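Local atomic coordinates of SusD superfamily protein (PDB entry 3MYV), a protein that probably binds saccharides at the outer membrane as a member of the SusD family, serving glycan uptake in a gut bacterium. Residues R11-V16 with N107-E112; F166-L171 with H203-K208; I199-Y202 with K208-D211; E285-L288 with V294-H297; N361-R366 with S388-G393. All blocks are in the same frame, centred on the assembly; numbering follows the deposited sequence.

Contact 1 (R11-V16 with N107-E112); sequences RTVTDV and NALKGE
Leu109 sends CG anti to its own carbonyl carbon (chi1 -69°), and from there its CD1 methyl reaches the helix that starts near the N terminus. Val13 and Val16 each swing CG1 anti to the backbone N, Val16 at 176°, and these two methyls converge on that same leucine carbon. Val13 CG1 lies 4.0 Å from Leu109 CD1, and Val16 CG1 lies 4.0 Å from it as well. Val16 and Leu109 run past each other antiparallel, and Val16 CG1 is also 4.0 Å from Leu109 CB, whereas Val13 approaches aslant. The backbone takes part too, because Val13 O lies 3.8 Å from Leu109 CD1. All three residues are buried, and no hydrogen bond crosses between 11-16 and 107-112; this is helix-helix packing by branched aliphatic groups, joining the first turn of helix 13-27 to helix 103-128. The start of helix 13-27 is fixed by a capping box. Thr12 OG1 accepts from Asp15 N at 3.0 Å, while Asp15 OD2 takes Thr12 N in return and also Arg11 N, the latter on its anti lone pair at 2.9 Å. Val13 and Val16 additionally touch Leu106 of helix 103-128 and Ile98 in the preceding loop. One turn beyond Leu109, Glu112 pairs with Arg186 and with Tyr24 OH of helix 13-27.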
# COMPACT_ATOMS: atom_id res chain seq x y z
N ARG A 11 -26.22 -5.23 18.90
CA ARG A 11 -26.67 -5.22 20.31
C ARG A 11 -25.53 -5.21 21.33
O ARG A 11 -25.67 -4.65 22.43
CB ARG A 11 -27.58 -6.43 20.61
N THR A 12 -24.40 -5.83 20.99
CA THR A 12 -23.30 -5.97 21.94
C THR A 12 -21.96 -5.54 21.34
O THR A 12 -21.82 -5.40 20.12
CB THR A 12 -23.14 -7.43 22.39
OG1 THR A 12 -22.71 -8.22 21.28
CG2 THR A 12 -24.46 -7.99 22.95
N VAL A 13 -20.97 -5.35 22.21
CA VAL A 13 -19.59 -5.12 21.80
C VAL A 13 -19.05 -6.29 20.94
O VAL A 13 -18.29 -6.08 19.98
CB VAL A 13 -18.67 -4.86 23.03
CG1 VAL A 13 -17.21 -4.92 22.65
CG2 VAL A 13 -19.02 -3.50 23.65
N THR A 14 -19.47 -7.51 21.25
CA THR A 14 -19.12 -8.68 20.42
C THR A 14 -19.68 -8.51 18.99
O THR A 14 -18.96 -8.72 18.02
CB THR A 14 -19.56 -9.99 21.08
OG1 THR A 14 -18.73 -10.22 22.23
CG2 THR A 14 -19.42 -11.18 20.14
N ASP A 15 -20.93 -8.08 18.86
CA ASP A 15 -21.49 -7.79 17.55
C ASP A 15 -20.62 -6.78 16.82
O ASP A 15 -20.41 -6.91 15.62
CB ASP A 15 -22.92 -7.24 17.62
CG ASP A 15 -23.93 -8.25 18.12
OD1 ASP A 15 -23.70 -9.47 17.99
OD2 ASP A 15 -24.96 -7.81 18.65
N VAL A 16 -20.14 -5.76 17.55
CA VAL A 16 -19.31 -4.73 16.92
C VAL A 16 -18.00 -5.33 16.44
O VAL A 16 -17.57 -5.04 15.32
CB VAL A 16 -19.05 -3.52 17.81
CG1 VAL A 16 -18.11 -2.54 17.11
CG2 VAL A 16 -20.42 -2.82 18.16
N ASN A 107 -14.45 1.41 22.51
CA ASN A 107 -13.67 2.56 22.08
C ASN A 107 -12.54 2.15 21.13
O ASN A 107 -12.27 2.84 20.15
CB ASN A 107 -13.11 3.33 23.28
CG ASN A 107 -13.34 4.82 23.18
OD1 ASN A 107 -14.19 5.28 22.42
ND2 ASN A 107 -12.59 5.59 23.97
N ALA A 108 -11.88 1.03 21.44
CA ALA A 108 -10.82 0.48 20.58
C ALA A 108 -11.38 0.10 19.20
O ALA A 108 -10.78 0.38 18.15
CB ALA A 108 -10.19 -0.73 21.25
N LEU A 109 -12.55 -0.53 19.21
CA LEU A 109 -13.22 -0.92 17.98
C LEU A 109 -13.67 0.30 17.16
O LEU A 109 -13.56 0.32 15.93
CB LEU A 109 -14.38 -1.86 18.27
CG LEU A 109 -13.97 -3.25 18.75
CD1 LEU A 109 -15.19 -4.03 19.33
CD2 LEU A 109 -13.31 -4.04 17.63
N LYS A 110 -14.16 1.34 17.84
CA LYS A 110 -14.51 2.60 17.17
C LYS A 110 -13.27 3.18 16.46
O LYS A 110 -13.33 3.53 15.27
CB LYS A 110 -15.06 3.60 18.16
CG LYS A 110 -15.31 4.99 17.57
CD LYS A 110 -15.91 5.96 18.60
CE LYS A 110 -15.88 7.41 18.09
NZ LYS A 110 -16.48 8.38 19.07
N GLY A 111 -12.16 3.28 17.19
CA GLY A 111 -10.90 3.78 16.61
C GLY A 111 -10.44 2.96 15.42
O GLY A 111 -9.98 3.51 14.39
N GLU A 112 -10.56 1.65 15.55
CA GLU A 112 -10.10 0.74 14.51
C GLU A 112 -10.96 0.92 13.26
O GLU A 112 -10.44 0.94 12.16
CB GLU A 112 -10.15 -0.72 15.00
CG GLU A 112 -9.61 -1.71 13.99
CD GLU A 112 -9.69 -3.17 14.42
OE1 GLU A 112 -10.14 -3.45 15.56
OE2 GLU A 112 -9.32 -4.04 13.59

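Contact 2 (F166-L171 with H203-K208); sequences FIIETL and HDDNRK
Asp205 OD2 receives a nearly straight hydrogen bond from His203 ND1, 2.7 Å long with an N-H...O angle of 168°. The oxygen lies at the imidazole edge, in the ring plane, but the nitrogen meets it from above the carboxylate plane. This His-carboxylate bond helps to fix the rotation of the imidazole, one face of which meets Ile168. The isoleucine places its CD1 methyl over that face, 3.9 Å from the centroid of the His203 ring, a CH-pi contact displaced toward ND1. Ile168 CD1 is 3.5 Å from His203 ND1, and the same methyl also reaches the Asp205 end of the bond, 4.0 Å from OD2. An alanine in place of His203 would probably leave the Asp205 carboxylate without its mate and open a gap beside the Ile168 methyl. Between the two polar residues, Asp204 has positive phi and ends helix 189-202 in a Schellman motif; Asp205 stands at the N-cap position of the next helix, its carboxylate given to His203 and not to a capping bond. The contact lays helix 160-177 against the turn linking helices 189-202 and 206-223; Tyr132 and Tyr164 also meet the imidazole, while Ile168 packs further on Ile199 and Tyr200.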
# COMPACT_ATOMS: atom_id res chain seq x y z
N PHE A 166 -9.56 15.25 6.03
CA PHE A 166 -10.40 14.28 6.70
C PHE A 166 -9.64 13.02 7.16
O PHE A 166 -9.81 12.55 8.29
CB PHE A 166 -11.56 13.84 5.80
CG PHE A 166 -12.28 12.62 6.29
CD1 PHE A 166 -13.13 12.71 7.39
CD2 PHE A 166 -12.13 11.41 5.67
CE1 PHE A 166 -13.78 11.60 7.88
CE2 PHE A 166 -12.80 10.28 6.14
CZ PHE A 166 -13.63 10.38 7.24
N ILE A 167 -8.85 12.45 6.25
CA ILE A 167 -8.07 11.25 6.54
C ILE A 167 -7.14 11.46 7.74
O ILE A 167 -7.07 10.62 8.65
CB ILE A 167 -7.26 10.82 5.27
CG1 ILE A 167 -8.20 10.26 4.20
CG2 ILE A 167 -6.20 9.79 5.62
CD1 ILE A 167 -7.64 10.42 2.73
N ILE A 168 -6.43 12.58 7.77
CA ILE A 168 -5.46 12.82 8.84
C ILE A 168 -6.14 13.02 10.20
O ILE A 168 -5.75 12.41 11.21
CB ILE A 168 -4.50 13.98 8.47
CG1 ILE A 168 -3.54 13.51 7.34
CG2 ILE A 168 -3.72 14.44 9.72
CD1 ILE A 168 -2.92 14.65 6.52
N GLU A 169 -7.19 13.83 10.23
CA GLU A 169 -7.96 14.09 11.45
C GLU A 169 -8.57 12.81 11.99
O GLU A 169 -8.58 12.57 13.20
CB GLU A 169 -9.10 15.08 11.19
CG GLU A 169 -8.74 16.52 11.39
CD GLU A 169 -9.93 17.47 11.15
OE1 GLU A 169 -11.10 17.09 11.44
OE2 GLU A 169 -9.67 18.60 10.66
N THR A 170 -9.10 12.00 11.08
CA THR A 170 -9.68 10.72 11.43
C THR A 170 -8.65 9.78 12.06
O THR A 170 -8.90 9.18 13.11
CB THR A 170 -10.29 10.08 10.19
OG1 THR A 170 -11.34 10.91 9.74
CG2 THR A 170 -10.84 8.70 10.52
N LEU A 171 -7.50 9.66 11.43
CA LEU A 171 -6.48 8.76 11.91
C LEU A 171 -5.81 9.29 13.19
O LEU A 171 -5.56 8.51 14.09
CB LEU A 171 -5.49 8.48 10.77
CG LEU A 171 -4.68 7.21 10.68
CD1 LEU A 171 -5.43 5.95 11.07
CD2 LEU A 171 -4.11 7.18 9.26
N HIS A 203 1.34 13.78 2.35
CA HIS A 203 0.77 15.12 2.48
C HIS A 203 1.83 16.26 2.58
O HIS A 203 1.47 17.44 2.72
CB HIS A 203 -0.16 15.15 3.70
CG HIS A 203 -1.12 16.30 3.71
ND1 HIS A 203 -1.20 17.18 4.78
CD2 HIS A 203 -2.05 16.70 2.81
CE1 HIS A 203 -2.14 18.08 4.52
NE2 HIS A 203 -2.67 17.81 3.33
N ASP A 204 3.11 15.92 2.44
CA ASP A 204 4.24 16.86 2.58
C ASP A 204 4.39 17.43 4.00
O ASP A 204 5.04 18.47 4.18
CB ASP A 204 4.14 18.03 1.57
CG ASP A 204 5.43 18.25 0.77
OD1 ASP A 204 6.47 17.59 1.02
OD2 ASP A 204 5.41 19.10 -0.15
N ASP A 205 3.82 16.77 5.00
CA ASP A 205 3.99 17.18 6.38
C ASP A 205 5.25 16.46 6.89
O ASP A 205 5.19 15.56 7.71
CB ASP A 205 2.79 16.78 7.25
CG ASP A 205 1.50 17.49 6.89
OD1 ASP A 205 1.50 18.72 6.60
OD2 ASP A 205 0.46 16.78 6.92
N ASN A 206 6.41 16.87 6.39
CA ASN A 206 7.65 16.16 6.67
C ASN A 206 8.05 16.14 8.13
O ASN A 206 8.48 15.12 8.62
CB ASN A 206 8.78 16.71 5.79
CG ASN A 206 8.49 16.47 4.32
OD1 ASN A 206 8.43 17.40 3.52
ND2 ASN A 206 8.23 15.23 3.98
N ARG A 207 7.85 17.25 8.86
CA ARG A 207 8.15 17.28 10.29
C ARG A 207 7.26 16.30 11.05
O ARG A 207 7.74 15.51 11.89
CB ARG A 207 7.99 18.71 10.81
CG ARG A 207 8.14 18.90 12.31
CD ARG A 207 9.37 18.23 12.88
NE ARG A 207 10.61 18.72 12.30
CZ ARG A 207 11.81 18.29 12.69
NH1 ARG A 207 11.92 17.38 13.66
NH2 ARG A 207 12.91 18.78 12.11
N LYS A 208 5.96 16.33 10.77
CA LYS A 208 5.02 15.40 11.41
C LYS A 208 5.37 13.95 11.07
O LYS A 208 5.36 13.10 11.97
CB LYS A 208 3.56 15.71 11.02
CG LYS A 208 3.11 17.13 11.45
CD LYS A 208 1.60 17.29 11.31
CE LYS A 208 1.12 18.70 11.61
NZ LYS A 208 -0.31 18.87 11.20

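Contact 3 (I199-Y202 with K208-D211); sequences IYLY and KAFD
Tyr200 turns one face of its ring to Lys208 across an antiparallel helical hairpin, in which helix 189-202 is followed after a short turn by helix 206-223. Antiparallel helix pairs of this kind are found in the TPR clan, to which the family is assigned. Lys208 CB stands almost exactly above the middle of the ring, 3.7 Å from the centroid of Tyr200 and only 8° off the ring normal, which meets the geometry of a CH-pi contact. The two side chains cross at about a right angle. Because the lysine is extended beyond CG, its aliphatic part continues over the rim, with CD 3.7 Å from Tyr200 CE1, before the ammonium end leads away from the contact. The phenol at the other end of Tyr200 is held by Glu172 of helix 160-177, a second restraint on the ring beside the lysine.

Closer to the helix axes, Ala209 fills the space between two consecutive residues. The backbones come near each other here, Tyr200 CA and Ala209 CA being 5.1 Å apart, a spacing that suits the small methyl. Leu201 meets it through CB and its backbone N, while its branched end packs on helices 334-348 and 397-403. Ala209 CB ends up 3.8 Å from Tyr200 CB, 4.1 Å from Leu201 CB and 3.8 Å from Leu201 N.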
# COMPACT_ATOMS: atom_id res chain seq x y z
N ILE A 199 0.87 8.76 5.59
CA ILE A 199 -0.04 9.75 5.05
C ILE A 199 0.51 11.17 5.27
O ILE A 199 0.42 12.01 4.36
CB ILE A 199 -1.50 9.54 5.59
CG1 ILE A 199 -2.10 8.26 4.96
CG2 ILE A 199 -2.43 10.75 5.26
CD1 ILE A 199 -3.37 7.73 5.68
N TYR A 200 1.09 11.43 6.44
CA TYR A 200 1.78 12.72 6.66
C TYR A 200 2.81 12.96 5.55
O TYR A 200 2.87 14.04 4.96
CB TYR A 200 2.51 12.76 8.00
CG TYR A 200 1.69 12.99 9.25
CD1 TYR A 200 0.62 13.89 9.28
CD2 TYR A 200 2.02 12.31 10.43
CE1 TYR A 200 -0.10 14.10 10.47
CE2 TYR A 200 1.32 12.51 11.57
CZ TYR A 200 0.26 13.40 11.60
OH TYR A 200 -0.42 13.55 12.79
N LEU A 201 3.57 11.94 5.21
CA LEU A 201 4.63 12.04 4.18
C LEU A 201 4.05 12.33 2.81
O LEU A 201 4.52 13.24 2.10
CB LEU A 201 5.47 10.73 4.15
CG LEU A 201 6.71 10.71 3.25
CD1 LEU A 201 7.81 11.53 3.90
CD2 LEU A 201 7.21 9.26 2.95
N TYR A 202 3.01 11.59 2.44
CA TYR A 202 2.29 11.84 1.21
C TYR A 202 1.69 13.26 1.17
O TYR A 202 1.53 13.83 0.10
CB TYR A 202 1.17 10.84 1.00
CG TYR A 202 1.54 9.52 0.34
CD1 TYR A 202 2.43 8.64 0.94
CD2 TYR A 202 0.95 9.14 -0.85
CE1 TYR A 202 2.74 7.43 0.35
CE2 TYR A 202 1.22 7.92 -1.43
CZ TYR A 202 2.11 7.07 -0.83
OH TYR A 202 2.41 5.88 -1.42
N LYS A 208 5.96 16.33 10.77
CA LYS A 208 5.02 15.40 11.41
C LYS A 208 5.37 13.95 11.07
O LYS A 208 5.36 13.10 11.97
CB LYS A 208 3.56 15.71 11.02
CG LYS A 208 3.11 17.13 11.45
CD LYS A 208 1.60 17.29 11.31
CE LYS A 208 1.12 18.70 11.61
NZ LYS A 208 -0.31 18.87 11.20
N ALA A 209 5.68 13.68 9.80
CA ALA A 209 6.07 12.32 9.37
C ALA A 209 7.32 11.84 10.08
O ALA A 209 7.37 10.72 10.61
CB ALA A 209 6.25 12.25 7.84
N PHE A 210 8.35 12.69 10.12
CA PHE A 210 9.60 12.31 10.81
C PHE A 210 9.34 12.06 12.29
O PHE A 210 9.70 11.01 12.82
CB PHE A 210 10.69 13.37 10.63
CG PHE A 210 11.93 13.04 11.38
CD1 PHE A 210 12.85 12.14 10.87
CD2 PHE A 210 12.12 13.52 12.67
CE1 PHE A 210 13.97 11.77 11.60
CE2 PHE A 210 13.22 13.13 13.42
CZ PHE A 210 14.15 12.27 12.88
N ASP A 211 8.68 13.00 12.95
CA ASP A 211 8.54 12.90 14.40
C ASP A 211 7.74 11.65 14.79
O ASP A 211 8.07 10.97 15.77
CB ASP A 211 7.85 14.13 14.98
CG ASP A 211 8.70 15.38 14.96
OD1 ASP A 211 9.93 15.29 14.79
OD2 ASP A 211 8.11 16.47 15.13

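Contact 4 (E285-L288 with V294-H297)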
# COMPACT_ATOMS: atom_id res chain seq x y z
N GLU A 285 19.08 -6.24 -12.46
CA GLU A 285 20.46 -5.74 -12.59
C GLU A 285 20.95 -4.93 -11.39
O GLU A 285 22.10 -5.11 -10.99
CB GLU A 285 20.63 -4.91 -13.86
CG GLU A 285 20.61 -5.76 -15.07
CD GLU A 285 20.73 -4.98 -16.37
OE1 GLU A 285 20.74 -3.72 -16.37
OE2 GLU A 285 20.81 -5.67 -17.39
N GLN A 286 20.10 -4.05 -10.86
CA GLN A 286 20.33 -3.28 -9.60
C GLN A 286 20.79 -4.28 -8.51
O GLN A 286 21.85 -4.11 -7.87
CB GLN A 286 19.03 -2.47 -9.21
CG GLN A 286 18.87 -1.82 -7.73
CD GLN A 286 17.57 -0.90 -7.49
OE1 GLN A 286 17.70 0.30 -7.27
NE2 GLN A 286 16.36 -1.49 -7.47
N MSE A 287 20.03 -5.36 -8.34
CA MSE A 287 20.23 -6.29 -7.21
C MSE A 287 21.40 -7.25 -7.44
O MSE A 287 22.18 -7.54 -6.51
CB MSE A 287 18.99 -7.15 -6.92
CG MSE A 287 17.78 -6.45 -6.33
SE MSE A 287 18.12 -4.92 -5.21
CE MSE A 287 18.82 -5.75 -3.64
N LEU A 288 21.51 -7.78 -8.64
CA LEU A 288 22.51 -8.82 -8.91
C LEU A 288 23.93 -8.25 -9.02
O LEU A 288 24.90 -8.96 -8.83
CB LEU A 288 22.12 -9.68 -10.12
CG LEU A 288 20.75 -10.36 -9.91
CD1 LEU A 288 20.36 -11.14 -11.16
CD2 LEU A 288 20.68 -11.25 -8.63
N VAL A 294 20.83 -9.31 0.61
CA VAL A 294 19.86 -10.40 0.76
C VAL A 294 18.55 -10.20 -0.01
O VAL A 294 17.82 -11.16 -0.26
CB VAL A 294 19.52 -10.65 2.28
CG1 VAL A 294 18.56 -9.60 2.85
CG2 VAL A 294 18.94 -12.03 2.48
N ARG A 295 18.20 -8.97 -0.35
CA ARG A 295 16.97 -8.74 -1.08
C ARG A 295 16.98 -9.36 -2.48
O ARG A 295 15.93 -9.75 -2.99
CB ARG A 295 16.62 -7.25 -1.07
CG ARG A 295 16.23 -6.86 0.36
CD ARG A 295 16.24 -5.38 0.63
NE ARG A 295 17.55 -4.76 0.49
CZ ARG A 295 17.79 -3.47 0.77
NH1 ARG A 295 16.81 -2.69 1.23
NH2 ARG A 295 19.00 -2.97 0.61
N GLY A 296 18.17 -9.49 -3.07
CA GLY A 296 18.35 -10.19 -4.34
C GLY A 296 18.09 -11.68 -4.28
O GLY A 296 17.79 -12.27 -5.30
N HIS A 297 18.16 -12.27 -3.09
CA HIS A 297 17.90 -13.68 -2.93
C HIS A 297 16.42 -14.04 -3.07
O HIS A 297 16.08 -15.23 -3.13
CB HIS A 297 18.41 -14.18 -1.57
CG HIS A 297 19.85 -13.86 -1.30
ND1 HIS A 297 20.45 -14.11 -0.09
CD2 HIS A 297 20.81 -13.30 -2.09
CE1 HIS A 297 21.71 -13.73 -0.14
NE2 HIS A 297 21.96 -13.24 -1.34
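Met287, present as selenomethionine, folds back on itself to meet Arg295 and Gly296. Its CG is anti to the carbonyl carbon, and bends at chi2 (-30°) and chi3 (-73°) carry the CE methyl across toward 294-297. In this conformer CE lies 3.7 Å from Arg295 CB and 3.8 Å from Gly296 N. Two conformers were modelled for the residue and chi2 lies far from a staggered value, so the position of the methyl is somewhat doubtful; the approach of Met287 CB to Gly296 CA, 4.0 Å, depends less on it.

Arg295 presents its CB to the methyl, crossing the selenomethionine aslant. Its chain runs extended at first and bends at chi3 (-63°), carrying the guanidinium away from the glycine toward acidic partners outside the two segments, where NH2 pairs with Glu386 and Asp293. These acids would hold the long arm in place, leaving its aliphatic base as the surface that Met287 touches. Gly296 brings bare backbone to the contact, with its CA 5.2 Å from Met287 CA; the backbone here could accommodate a methyl group facing Met287. The backbone bond from His297 N to Val294 O, 3.1 Å, spans three residues, as in a 3-10 turn. Here a helix end, that of 281-288, is packed through apolar groups against the 3-10 turn that leads into strand 299-304, a local helix-to-strand connection within the SusD family region.

Contact 5 (N361-R366 with S388-G393)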
# COMPACT_ATOMS: atom_id res chain seq x y z
N ASN A 361 20.61 3.92 7.14
CA ASN A 361 21.71 2.96 7.25
C ASN A 361 21.30 1.67 7.90
O ASN A 361 21.81 0.60 7.55
CB ASN A 361 22.94 3.54 7.97
CG ASN A 361 23.84 4.28 7.01
OD1 ASN A 361 24.67 3.66 6.34
ND2 ASN A 361 23.64 5.60 6.88
N GLU A 362 20.39 1.74 8.86
CA GLU A 362 19.90 0.49 9.46
C GLU A 362 19.31 -0.44 8.42
O GLU A 362 19.54 -1.67 8.46
CB GLU A 362 18.85 0.77 10.51
CG GLU A 362 18.63 -0.41 11.41
CD GLU A 362 19.62 -0.46 12.54
OE1 GLU A 362 19.82 0.60 13.17
OE2 GLU A 362 20.16 -1.56 12.81
N ILE A 363 18.59 0.12 7.45
CA ILE A 363 17.95 -0.69 6.40
C ILE A 363 19.00 -1.12 5.36
O ILE A 363 19.00 -2.27 4.88
CB ILE A 363 16.79 0.08 5.73
CG1 ILE A 363 15.71 0.40 6.79
CG2 ILE A 363 16.23 -0.70 4.51
CD1 ILE A 363 15.08 -0.83 7.49
N VAL A 364 19.90 -0.20 5.01
CA VAL A 364 20.95 -0.49 4.04
C VAL A 364 21.81 -1.64 4.52
O VAL A 364 22.11 -2.56 3.77
CB VAL A 364 21.78 0.78 3.75
CG1 VAL A 364 23.09 0.45 2.99
CG2 VAL A 364 20.88 1.77 2.99
N LYS A 365 22.20 -1.57 5.79
CA LYS A 365 23.12 -2.55 6.36
C LYS A 365 22.45 -3.87 6.67
O LYS A 365 23.11 -4.92 6.67
CB LYS A 365 23.80 -1.98 7.61
CG LYS A 365 24.72 -0.82 7.24
CD LYS A 365 25.31 -0.12 8.48
CE LYS A 365 26.24 1.01 8.03
NZ LYS A 365 26.84 1.74 9.20
N ARG A 366 21.16 -3.85 6.98
CA ARG A 366 20.43 -5.11 7.13
C ARG A 366 20.41 -5.82 5.78
O ARG A 366 20.53 -7.04 5.72
CB ARG A 366 18.99 -4.89 7.63
CG ARG A 366 18.25 -6.19 8.00
CD ARG A 366 17.53 -6.81 6.82
NE ARG A 366 16.58 -5.89 6.19
CZ ARG A 366 15.38 -5.55 6.67
NH1 ARG A 366 14.90 -6.09 7.80
NH2 ARG A 366 14.62 -4.69 5.99
N SER A 388 12.92 1.31 -3.45
CA SER A 388 12.83 0.40 -4.58
C SER A 388 13.28 -1.02 -4.18
O SER A 388 12.59 -2.01 -4.44
CB SER A 388 13.72 0.89 -5.71
OG SER A 388 13.82 -0.06 -6.72
N LYS A 389 14.46 -1.09 -3.57
CA LYS A 389 15.06 -2.36 -3.14
C LYS A 389 14.21 -3.08 -2.12
O LYS A 389 13.94 -4.29 -2.23
CB LYS A 389 16.45 -2.11 -2.52
CG LYS A 389 17.55 -1.67 -3.48
CD LYS A 389 18.88 -1.47 -2.77
CE LYS A 389 19.87 -0.70 -3.65
NZ LYS A 389 21.31 -0.77 -3.19
N GLU A 390 13.78 -2.34 -1.12
CA GLU A 390 13.13 -2.92 0.05
C GLU A 390 11.68 -3.31 -0.18
O GLU A 390 11.22 -4.31 0.34
CB GLU A 390 13.17 -1.93 1.21
CG GLU A 390 12.63 -2.48 2.53
CD GLU A 390 13.41 -3.68 3.04
OE1 GLU A 390 14.68 -3.62 3.06
OE2 GLU A 390 12.77 -4.71 3.42
N LEU A 391 10.95 -2.51 -0.95
CA LEU A 391 9.47 -2.59 -0.96
C LEU A 391 8.92 -3.13 -2.28
O LEU A 391 7.70 -3.07 -2.51
CB LEU A 391 8.87 -1.21 -0.63
CG LEU A 391 9.21 -0.64 0.76
CD1 LEU A 391 8.72 0.82 0.91
CD2 LEU A 391 8.61 -1.51 1.86
N VAL A 392 9.79 -3.71 -3.12
CA VAL A 392 9.36 -4.35 -4.36
C VAL A 392 8.28 -5.40 -4.06
O VAL A 392 8.39 -6.19 -3.11
CB VAL A 392 10.55 -4.97 -5.14
CG1 VAL A 392 11.11 -6.26 -4.44
CG2 VAL A 392 10.14 -5.25 -6.59
N GLY A 393 7.21 -5.38 -4.85
CA GLY A 393 6.13 -6.35 -4.64
C GLY A 393 5.09 -5.94 -3.60
O GLY A 393 4.11 -6.68 -3.39
O HOH W 1 17.25 -4.18 3.94
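Arg366 holds its guanidinium edge-on to Glu390: the carboxylate oxygen OE1 and an ordered water both lie at the rim, near the plane, and neither sits over a face. The planes of guanidinium and carboxylate are 42° apart, so this is a twisted salt bridge between helices 350-367 and 380-391, buried in the helical part of the SusD fold, and not a flat bidentate pair. The bond runs from Arg366 NH2 to Glu390 OE1 at 3.1 Å with an angle of 153° at the hydrogen, and the nitrogen comes from above the carboxylate plane. Bends at chi2 and chi3 turn the guanidinium edge toward Glu390 as the arginine reaches out across the gap between the helices; in Glu390, CG anti to the backbone N and a bend at chi2 (61°) bring the carboxylate up to that edge. Ile363 adds an apolar side to the pair, its CG2 being 3.6 Å from Glu390 OE1.

Arg295 shares Glu390 OE1, while OE2 takes Arg333 and Tyr234 OH; Arg366 NH1 is bound to Tyr229 O and Glu247. A glutamine in place of Glu390 would probably leave Arg366 and its neighbours without the negative charge they share here, although other acids remain nearby. The water connects both helices: it accepts from Arg366 NE at 2.9 Å and donates to Ile363 O and to Glu390 OE1, each at 2.8 Å.

From the N terminus, contact 1 closes the longest loop, bringing the first helix back to helix 103-128 across 90 residues. Contact 2 follows in series and spans 31 residues; contact 3 opens inside that span, bridges only five residues, and shares Lys208 with contact 2 on helix 206-223. Their centres are about 6 Å apart, and Asp205 N probably bonds to Tyr200 O, so helices 160-177, 189-202 and 206-223 form one packed unit. Contact 4 is another short closure, and contact 5 comes after it, spanning 21 residues. Contacts 4 and 5 touch and form a second cluster; contact 4 lies about 44 Å, centre to centre, from contact 1 across the chain.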